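Local coordinates for protein succinate-semialdehyde dehydrogenase (Streptococcus pyogenes MGAS1882, PDB 4OGD) that oxidises succinic semialdehyde to succinate with NADP+ as cofactor, as a member of the aldehyde dehydrogenase family, at residues E30-L35 against T122-A127; K65-M70 against T79-E84; T71-K76 against P161-S166; Q193-K198 against A216-K221. All blocks are in the same frame, centred on the assembly; numbering follows the deposited sequence.

From the N terminus, helix 22-41 comes first, and contact 1 closes the longest loop by bringing it to the start of strand 124-128. Contact 2 is nested inside that loop and joins helix 63-74 to the helix that follows it. Contact 3 also uses helix 63-74 but reaches forward to helix 161-173, so along the chain it crosses both contacts 1 and 2; the Lys76-Glu84 salt bridge couples it to contact 2. Contact 4 follows in series, pairing helices 188-196 and 209-221, and touches contact 1 where Leu126 meets Ile195 and Val194. Together they tie the N-terminal helices to the Rossmann-type sheet and its covering helices.

Contact 1. Residues E30-L35 against T122-A127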
# COMPACT_ATOMS: atom_id res chain seq x y z
N GLU A 30 -7.45 16.40 17.02
CA GLU A 30 -8.33 17.43 16.49
C GLU A 30 -7.53 18.57 15.86
O GLU A 30 -7.85 19.03 14.76
CB GLU A 30 -9.28 17.97 17.56
CG GLU A 30 -10.30 18.98 17.04
CD GLU A 30 -11.32 18.39 16.06
OE1 GLU A 30 -11.29 17.17 15.75
OE2 GLU A 30 -12.17 19.16 15.59
N ARG A 31 -6.47 18.99 16.54
CA ARG A 31 -5.62 20.06 16.02
C ARG A 31 -5.02 19.65 14.69
O ARG A 31 -4.95 20.44 13.75
CB ARG A 31 -4.50 20.40 17.01
CG ARG A 31 -3.56 21.50 16.51
CD ARG A 31 -2.48 21.81 17.53
NE ARG A 31 -1.56 20.69 17.73
CZ ARG A 31 -0.59 20.68 18.63
NH1 ARG A 31 -0.41 21.72 19.44
NH2 ARG A 31 0.21 19.62 18.75
N ALA A 32 -4.59 18.40 14.60
CA ALA A 32 -3.98 17.90 13.37
C ALA A 32 -5.00 17.83 12.24
O ALA A 32 -4.69 18.19 11.09
CB ALA A 32 -3.34 16.53 13.62
N HIS A 33 -6.21 17.39 12.54
CA HIS A 33 -7.27 17.31 11.55
C HIS A 33 -7.63 18.70 11.03
O HIS A 33 -7.79 18.91 9.82
CB HIS A 33 -8.51 16.62 12.13
CG HIS A 33 -9.68 16.58 11.18
ND1 HIS A 33 -9.66 15.85 10.01
CD2 HIS A 33 -10.89 17.17 11.25
CE1 HIS A 33 -10.82 16.01 9.39
NE2 HIS A 33 -11.58 16.80 10.11
N LEU A 34 -7.73 19.66 11.95
CA LEU A 34 -8.06 21.02 11.54
C LEU A 34 -6.95 21.61 10.66
O LEU A 34 -7.23 22.37 9.73
CB LEU A 34 -8.33 21.91 12.76
CG LEU A 34 -9.58 21.54 13.56
CD1 LEU A 34 -9.73 22.45 14.77
CD2 LEU A 34 -10.83 21.59 12.70
N LEU A 35 -5.71 21.25 10.95
CA LEU A 35 -4.59 21.72 10.14
C LEU A 35 -4.63 21.10 8.75
O LEU A 35 -4.39 21.78 7.75
CB LEU A 35 -3.25 21.46 10.84
CG LEU A 35 -1.98 21.99 10.17
CD1 LEU A 35 -2.06 23.51 10.01
CD2 LEU A 35 -0.75 21.63 10.98
N THR A 122 -4.40 13.75 2.24
CA THR A 122 -5.50 12.91 2.68
C THR A 122 -5.91 13.13 4.13
O THR A 122 -7.09 12.97 4.47
CB THR A 122 -5.20 11.42 2.45
OG1 THR A 122 -3.91 11.10 3.00
CG2 THR A 122 -5.18 11.13 0.96
N GLY A 123 -4.97 13.50 4.99
CA GLY A 123 -5.30 13.67 6.40
C GLY A 123 -4.13 13.49 7.35
O GLY A 123 -2.99 13.76 7.00
N VAL A 124 -4.43 13.04 8.57
CA VAL A 124 -3.40 12.87 9.60
C VAL A 124 -2.73 11.50 9.44
O VAL A 124 -3.41 10.48 9.31
CB VAL A 124 -3.98 13.01 11.02
CG1 VAL A 124 -2.88 12.92 12.07
CG2 VAL A 124 -4.74 14.33 11.14
N ILE A 125 -1.40 11.50 9.45
CA ILE A 125 -0.64 10.26 9.31
C ILE A 125 0.02 9.91 10.64
O ILE A 125 0.67 10.75 11.25
CB ILE A 125 0.45 10.40 8.23
CG1 ILE A 125 -0.18 10.76 6.88
CG2 ILE A 125 1.28 9.14 8.13
CD1 ILE A 125 -1.18 9.73 6.39
N LEU A 126 -0.18 8.67 11.10
CA LEU A 126 0.58 8.15 12.23
C LEU A 126 1.88 7.53 11.77
O LEU A 126 1.88 6.59 10.96
CB LEU A 126 -0.23 7.10 13.00
CG LEU A 126 0.56 6.31 14.04
CD1 LEU A 126 1.07 7.20 15.17
CD2 LEU A 126 -0.26 5.16 14.61
N ALA A 127 2.99 8.05 12.28
CA ALA A 127 4.30 7.47 12.03
C ALA A 127 4.75 6.74 13.28
O ALA A 127 4.72 7.29 14.39
CB ALA A 127 5.30 8.55 11.64
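Ala32 and Val124 meet methyl to methyl, both with their CB directed across the gap between helix and strand. Val124 presents its two branches unequally: CG2 comes to 3.6 Å from Ala32 CB, whereas CG1 stays 4.0 Å from Ala32 CB. The nearer branch is the one anti to the carbonyl carbon, because the first torsion (chi1 -177°) sets CG1 anti to the backbone N. In that position CG2 also lies against the helix backbone, with Val124 CG2 3.7 Å from His33 N, and so rests on both the alanine methyl and the main chain of the next residue. His33 thus meets the valine through its backbone N, while its side chain packs on Arg199. The contact is small and apolar, 105 Å² in all, and brings the CA atoms of His33 and Val124 to 6.2 Å. Val124 also packs on Val153 of strand 152-155 and shares backbone hydrogen bonds with Arg199 and Val201. The arrangement is that of a helix laid against the entry of a central parallel strand, here strand 124-128 of the Rossmann-type fold.

Contact 2. Residues K65-M70 against T79-E84; sequences KYAEIM and TEAQGE
The carboxylate of Glu84 has the thioether of Met70 over one face: Met70 SD stands 3.6 Å from Glu84 CD and about equally far from both oxygens, nearly straight above the plane. The oxygens themselves are held from elsewhere, OE1 by Lys76 and OE2 by the backbone N of Tyr135 and Tyr136, which fixes the rotation of the group beneath the sulfur. On the other flat group, the Tyr66 ring, Lys65 CE covers one face toward the rim, 4.2 Å above the plane. Met70 bends at its end (chi3 -96°), turning CE to 3.6 Å from Ala81 O. Small residues set the spacing at the centre. Ala67 CB faces Ala81 CB at 3.8 Å, and Ala81 CB presses on Ala67 O at 3.3 Å. Gln82 adds its CG alongside the Ala67 methyl, while its NE2 turns to Asp64. With alanine against alanine, the axes of the two short helical segments approach to 8.1 Å, their directions 124° apart. Helix 63-74 is thus packed between two neighbours: helix 78-103, whose Val85 extends the contact to Tyr66 and Met70, and helix 161-173, which receives Tyr66 and Ile69.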
# COMPACT_ATOMS: atom_id res chain seq x y z
N LYS A 65 24.19 19.46 18.79
CA LYS A 65 23.13 19.31 19.79
C LYS A 65 22.25 18.10 19.46
O LYS A 65 21.98 17.27 20.32
CB LYS A 65 22.26 20.58 19.87
CG LYS A 65 20.91 20.37 20.58
CD LYS A 65 19.97 21.57 20.43
CE LYS A 65 18.54 21.24 20.85
NZ LYS A 65 17.67 22.45 20.86
N TYR A 66 21.80 18.01 18.21
CA TYR A 66 20.93 16.90 17.83
C TYR A 66 21.68 15.57 17.80
O TYR A 66 21.14 14.53 18.18
CB TYR A 66 20.25 17.20 16.50
CG TYR A 66 19.21 18.29 16.64
CD1 TYR A 66 17.98 18.01 17.22
CD2 TYR A 66 19.48 19.59 16.24
CE1 TYR A 66 17.03 19.00 17.37
CE2 TYR A 66 18.53 20.58 16.39
CZ TYR A 66 17.31 20.28 16.96
OH TYR A 66 16.37 21.27 17.12
N ALA A 67 22.93 15.61 17.34
CA ALA A 67 23.76 14.41 17.35
C ALA A 67 23.92 13.87 18.76
O ALA A 67 23.77 12.66 18.99
CB ALA A 67 25.12 14.70 16.74
N GLU A 68 24.22 14.75 19.72
CA GLU A 68 24.40 14.28 21.09
C GLU A 68 23.11 13.73 21.71
O GLU A 68 23.15 12.78 22.51
CB GLU A 68 25.00 15.39 21.98
CG GLU A 68 25.19 14.92 23.42
CD GLU A 68 26.01 15.87 24.27
OE1 GLU A 68 26.48 16.91 23.75
OE2 GLU A 68 26.18 15.57 25.48
N ILE A 69 21.97 14.32 21.36
CA ILE A 69 20.68 13.84 21.85
C ILE A 69 20.50 12.38 21.44
O ILE A 69 20.06 11.54 22.23
CB ILE A 69 19.53 14.70 21.30
CG1 ILE A 69 19.46 16.01 22.08
CG2 ILE A 69 18.20 13.95 21.40
CD1 ILE A 69 18.47 17.01 21.51
N MET A 70 20.87 12.06 20.20
CA MET A 70 20.74 10.69 19.73
C MET A 70 21.71 9.73 20.43
O MET A 70 21.33 8.63 20.83
CB MET A 70 20.90 10.63 18.21
CG MET A 70 19.77 11.29 17.48
SD MET A 70 19.87 10.98 15.71
CE MET A 70 20.71 12.45 15.14
N THR A 79 29.89 10.57 16.06
CA THR A 79 30.21 10.83 14.66
C THR A 79 29.14 10.27 13.73
O THR A 79 28.79 10.90 12.72
CB THR A 79 31.59 10.28 14.25
OG1 THR A 79 31.69 8.89 14.61
CG2 THR A 79 32.70 11.06 14.95
N GLU A 80 28.62 9.09 14.05
CA GLU A 80 27.53 8.51 13.27
C GLU A 80 26.27 9.36 13.39
O GLU A 80 25.54 9.54 12.41
CB GLU A 80 27.22 7.08 13.73
CG GLU A 80 28.20 6.02 13.25
CD GLU A 80 27.81 4.62 13.67
OE1 GLU A 80 26.69 4.45 14.20
OE2 GLU A 80 28.63 3.69 13.48
N ALA A 81 26.02 9.86 14.59
CA ALA A 81 24.86 10.72 14.82
C ALA A 81 24.98 12.03 14.05
O ALA A 81 23.98 12.56 13.56
CB ALA A 81 24.66 10.97 16.30
N GLN A 82 26.20 12.57 13.95
CA GLN A 82 26.42 13.77 13.14
C GLN A 82 26.08 13.48 11.69
O GLN A 82 25.43 14.29 11.02
CB GLN A 82 27.87 14.22 13.24
CG GLN A 82 28.24 14.86 14.56
CD GLN A 82 29.71 15.19 14.61
OE1 GLN A 82 30.55 14.34 14.30
NE2 GLN A 82 30.04 16.43 14.96
N GLY A 83 26.52 12.33 11.19
CA GLY A 83 26.20 11.93 9.83
C GLY A 83 24.70 11.78 9.64
O GLY A 83 24.17 12.12 8.58
N GLU A 84 24.02 11.26 10.66
CA GLU A 84 22.57 11.10 10.56
C GLU A 84 21.89 12.47 10.43
O GLU A 84 20.97 12.64 9.63
CB GLU A 84 21.99 10.34 11.75
CG GLU A 84 20.48 10.12 11.64
CD GLU A 84 19.94 9.14 12.67
OE1 GLU A 84 20.73 8.42 13.31
OE2 GLU A 84 18.70 9.10 12.83

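Contact 3. Residues T71-K76 against P161-S166; sequences TKDMGK and PRSAQS
Asp73 OD2 takes two hydrogen bonds from a single residue, Ser163. The hydroxyl donates at 2.7 Å from Ser163 OG to Asp73 OD2, reaching the oxygen on its anti side. The amide donates at 2.8 Å from Ser163 N to the same Asp73 OD2, on the syn side and with an N-H...O angle of 155°. Both donors stand somewhat out of the carboxylate plane. The serine hydroxyl is placed beside its own amide by chi1 of -60°, which lets the two donors converge on one acceptor. The second oxygen, OD1, is held by Thr5 of strand 4-7, so both oxygens of the buried carboxylate are engaged. Further out, Arg162 lays CB against the carboxylate, 3.6 Å from Asp73 OD1, and the Pro161 ring adds its CD more loosely. The guanidinium of Arg162 turns away, its plane 84° from that of the carboxylate, to a salt bridge with Glu169 and a weak bond to Gln165. Behind Asp73, helix 63-74 gives way to Gly75, the first residue beyond it, which has positive phi. There Thr71 OG1 donates to Lys76 O at 2.9 Å, tying the chain that leaves the helix back to its last turn. Asp73 meets the first turn of helix 161-173, where the helix dipole would be expected to favour a negative charge. This is a side chain from a distant helix bound at the amino end of the connecting helix in a beta-alpha-beta crossover, which runs here from strand 152-155 to strand 181-183 of the Rossmann-type fold.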
# COMPACT_ATOMS: atom_id res chain seq x y z
N THR A 71 22.96 10.16 20.58
CA THR A 71 23.95 9.35 21.30
C THR A 71 23.52 9.08 22.75
O THR A 71 23.60 7.94 23.23
CB THR A 71 25.32 10.05 21.30
OG1 THR A 71 25.82 10.13 19.96
CG2 THR A 71 26.32 9.28 22.18
N LYS A 72 23.06 10.12 23.44
CA LYS A 72 22.62 9.95 24.82
C LYS A 72 21.36 9.09 24.97
O LYS A 72 21.18 8.43 25.99
CB LYS A 72 22.48 11.31 25.53
CG LYS A 72 23.81 12.08 25.66
CD LYS A 72 24.79 11.36 26.59
CE LYS A 72 26.21 11.95 26.52
NZ LYS A 72 26.29 13.35 27.05
N ASP A 73 20.50 9.07 23.95
CA ASP A 73 19.29 8.24 23.97
C ASP A 73 19.61 6.76 23.72
O ASP A 73 19.22 5.88 24.50
CB ASP A 73 18.29 8.68 22.89
CG ASP A 73 17.25 9.69 23.39
OD1 ASP A 73 17.22 10.05 24.59
OD2 ASP A 73 16.42 10.12 22.56
N MET A 74 20.30 6.49 22.63
CA MET A 74 20.41 5.11 22.18
C MET A 74 21.82 4.59 21.95
O MET A 74 22.00 3.45 21.51
CB MET A 74 19.50 4.87 20.96
CG MET A 74 19.65 5.87 19.83
SD MET A 74 21.20 5.72 18.94
CE MET A 74 21.05 4.03 18.33
N GLY A 75 22.82 5.41 22.26
CA GLY A 75 24.20 4.94 22.36
C GLY A 75 25.11 5.05 21.15
O GLY A 75 26.30 4.74 21.27
N LYS A 76 24.59 5.45 19.99
CA LYS A 76 25.41 5.40 18.79
C LYS A 76 26.57 6.38 18.85
O LYS A 76 26.49 7.39 19.55
CB LYS A 76 24.60 5.61 17.51
CG LYS A 76 24.05 7.01 17.29
CD LYS A 76 23.48 7.15 15.88
CE LYS A 76 22.33 6.16 15.61
NZ LYS A 76 21.97 6.08 14.16
N PRO A 161 13.04 9.01 23.84
CA PRO A 161 12.02 10.05 24.01
C PRO A 161 12.56 11.46 23.84
O PRO A 161 11.79 12.33 23.44
CB PRO A 161 11.52 9.82 25.44
CG PRO A 161 12.71 9.23 26.15
CD PRO A 161 13.45 8.42 25.13
N ARG A 162 13.83 11.71 24.14
CA ARG A 162 14.37 13.06 23.92
C ARG A 162 14.52 13.34 22.43
O ARG A 162 14.23 14.45 21.97
CB ARG A 162 15.70 13.26 24.65
CG ARG A 162 16.29 14.66 24.48
CD ARG A 162 15.39 15.77 25.01
NE ARG A 162 16.05 17.06 24.76
CZ ARG A 162 15.46 18.13 24.23
NH1 ARG A 162 14.17 18.11 23.92
NH2 ARG A 162 16.17 19.23 24.04
N SER A 163 14.93 12.34 21.66
CA SER A 163 14.99 12.47 20.21
C SER A 163 13.61 12.84 19.68
O SER A 163 13.46 13.77 18.88
CB SER A 163 15.49 11.18 19.55
OG SER A 163 16.79 10.82 20.00
N ALA A 164 12.59 12.13 20.15
CA ALA A 164 11.23 12.32 19.67
C ALA A 164 10.70 13.69 20.05
O ALA A 164 10.10 14.39 19.23
CB ALA A 164 10.32 11.24 20.24
N GLN A 165 10.90 14.06 21.30
CA GLN A 165 10.41 15.35 21.78
C GLN A 165 11.11 16.51 21.07
O GLN A 165 10.47 17.48 20.65
CB GLN A 165 10.65 15.45 23.29
CG GLN A 165 10.40 16.84 23.86
CD GLN A 165 10.84 16.95 25.30
OE1 GLN A 165 12.05 16.94 25.60
NE2 GLN A 165 9.88 17.05 26.21
N SER A 166 12.43 16.41 20.92
CA SER A 166 13.20 17.47 20.29
C SER A 166 12.88 17.61 18.80
O SER A 166 13.07 18.68 18.23
CB SER A 166 14.70 17.24 20.48
OG SER A 166 15.13 16.03 19.89

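Contact 4. Residues Q193-K198 against A216-K221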
# COMPACT_ATOMS: atom_id res chain seq x y z
N GLN A 193 -6.12 3.21 19.49
CA GLN A 193 -7.15 4.23 19.37
C GLN A 193 -6.82 5.22 18.26
O GLN A 193 -7.71 5.64 17.52
CB GLN A 193 -7.31 4.98 20.69
CG GLN A 193 -7.82 4.14 21.84
CD GLN A 193 -7.80 4.91 23.15
OE1 GLN A 193 -7.02 4.60 24.05
NE2 GLN A 193 -8.64 5.93 23.25
N VAL A 194 -5.55 5.59 18.14
CA VAL A 194 -5.12 6.50 17.09
C VAL A 194 -5.41 5.88 15.71
O VAL A 194 -5.95 6.53 14.83
CB VAL A 194 -3.62 6.89 17.24
CG1 VAL A 194 -3.14 7.68 16.02
CG2 VAL A 194 -3.42 7.72 18.51
N ILE A 195 -5.08 4.60 15.57
CA ILE A 195 -5.28 3.92 14.29
C ILE A 195 -6.76 3.81 13.93
O ILE A 195 -7.14 3.90 12.76
CB ILE A 195 -4.61 2.53 14.31
CG1 ILE A 195 -3.10 2.70 14.50
CG2 ILE A 195 -4.88 1.78 12.99
CD1 ILE A 195 -2.31 1.38 14.61
N ALA A 196 -7.61 3.67 14.94
CA ALA A 196 -9.05 3.55 14.72
C ALA A 196 -9.75 4.90 14.56
O ALA A 196 -10.94 4.95 14.27
CB ALA A 196 -9.69 2.77 15.86
N ASP A 197 -9.01 5.99 14.75
CA ASP A 197 -9.63 7.31 14.71
C ASP A 197 -9.81 7.74 13.26
O ASP A 197 -8.88 7.63 12.47
CB ASP A 197 -8.74 8.32 15.44
CG ASP A 197 -9.43 9.65 15.66
OD1 ASP A 197 -9.49 10.46 14.71
OD2 ASP A 197 -9.93 9.88 16.78
N LYS A 198 -11.00 8.22 12.92
CA LYS A 198 -11.29 8.55 11.52
C LYS A 198 -10.50 9.74 10.98
O LYS A 198 -10.44 9.95 9.77
CB LYS A 198 -12.79 8.74 11.29
CG LYS A 198 -13.38 9.94 11.98
CD LYS A 198 -14.88 9.95 11.76
CE LYS A 198 -15.51 11.25 12.19
NZ LYS A 198 -16.95 11.27 11.80
N ALA A 216 0.06 -3.33 11.53
CA ALA A 216 -0.60 -3.55 10.25
C ALA A 216 -1.92 -4.28 10.43
O ALA A 216 -2.89 -4.05 9.69
CB ALA A 216 0.32 -4.30 9.28
N GLU A 217 -1.97 -5.19 11.40
CA GLU A 217 -3.21 -5.88 11.73
C GLU A 217 -4.28 -4.89 12.18
O GLU A 217 -5.43 -4.94 11.72
CB GLU A 217 -2.97 -6.95 12.80
CG GLU A 217 -4.21 -7.73 13.22
CD GLU A 217 -3.94 -8.71 14.35
OE1 GLU A 217 -2.76 -8.98 14.63
OE2 GLU A 217 -4.91 -9.19 14.96
N GLU A 218 -3.91 -3.96 13.07
CA GLU A 218 -4.83 -2.96 13.58
C GLU A 218 -5.25 -1.98 12.47
O GLU A 218 -6.41 -1.59 12.38
CB GLU A 218 -4.20 -2.22 14.77
CG GLU A 218 -5.12 -1.19 15.43
CD GLU A 218 -6.31 -1.81 16.16
OE1 GLU A 218 -6.19 -2.96 16.65
OE2 GLU A 218 -7.36 -1.15 16.23
N ALA A 219 -4.30 -1.61 11.62
CA ALA A 219 -4.62 -0.74 10.49
C ALA A 219 -5.61 -1.40 9.54
O ALA A 219 -6.55 -0.76 9.08
CB ALA A 219 -3.35 -0.35 9.75
N GLY A 220 -5.40 -2.68 9.24
CA GLY A 220 -6.30 -3.38 8.33
C GLY A 220 -7.71 -3.45 8.89
O GLY A 220 -8.68 -3.23 8.16
N LYS A 221 -7.82 -3.74 10.19
CA LYS A 221 -9.11 -3.77 10.87
C LYS A 221 -9.89 -2.47 10.64
O LYS A 221 -11.12 -2.47 10.55
CB LYS A 221 -8.89 -4.01 12.37
CG LYS A 221 -10.15 -4.11 13.22
CD LYS A 221 -9.77 -4.41 14.67
CE LYS A 221 -10.98 -4.38 15.59
NZ LYS A 221 -10.64 -4.96 16.94
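Ile195 in the last turn of helix 188-196 faces Ala219 near the end of helix 209-221, their CA atoms 6.0 Å apart. Beyond this point the first segment leaves the helix, Asp197 taking an extended conformation (psi 132°), whereas the second stays helical to Lys221. Ile195 does the touching with both branches. Its CG2 rests on the helix backbone, with Ile195 CG2 3.6 Å from Ala219 CA, and reaches the alanine methyl more loosely, Ile195 CG2 to Ala219 CB being 4.2 Å. The other branch, extended to CD1, crosses the methylenes of Glu218 at a slant, Ile195 CD1 lying 3.9 Å from Glu218 CG. Glu218 bends about its CB-CG bond (chi2 68°), which turns the carboxylate off the isoleucine. On the sheet side Ile195 also packs against Leu126 of strand 124-128. Helix 209-221 also faces the second subunit: Ala216 packs on Gly220 of that chain, and Glu217 makes a long, weak ion pair with Lys221 of that chain. Between the two segments the side chains meet through hydrocarbon alone, the glutamate offering its methylenes. A polar link to the first segment comes from the loop after the second helix, where Lys224 NZ bonds to Ile195 O, its positive charge probably well matched to the carbonyl-rich end of helix 188-196.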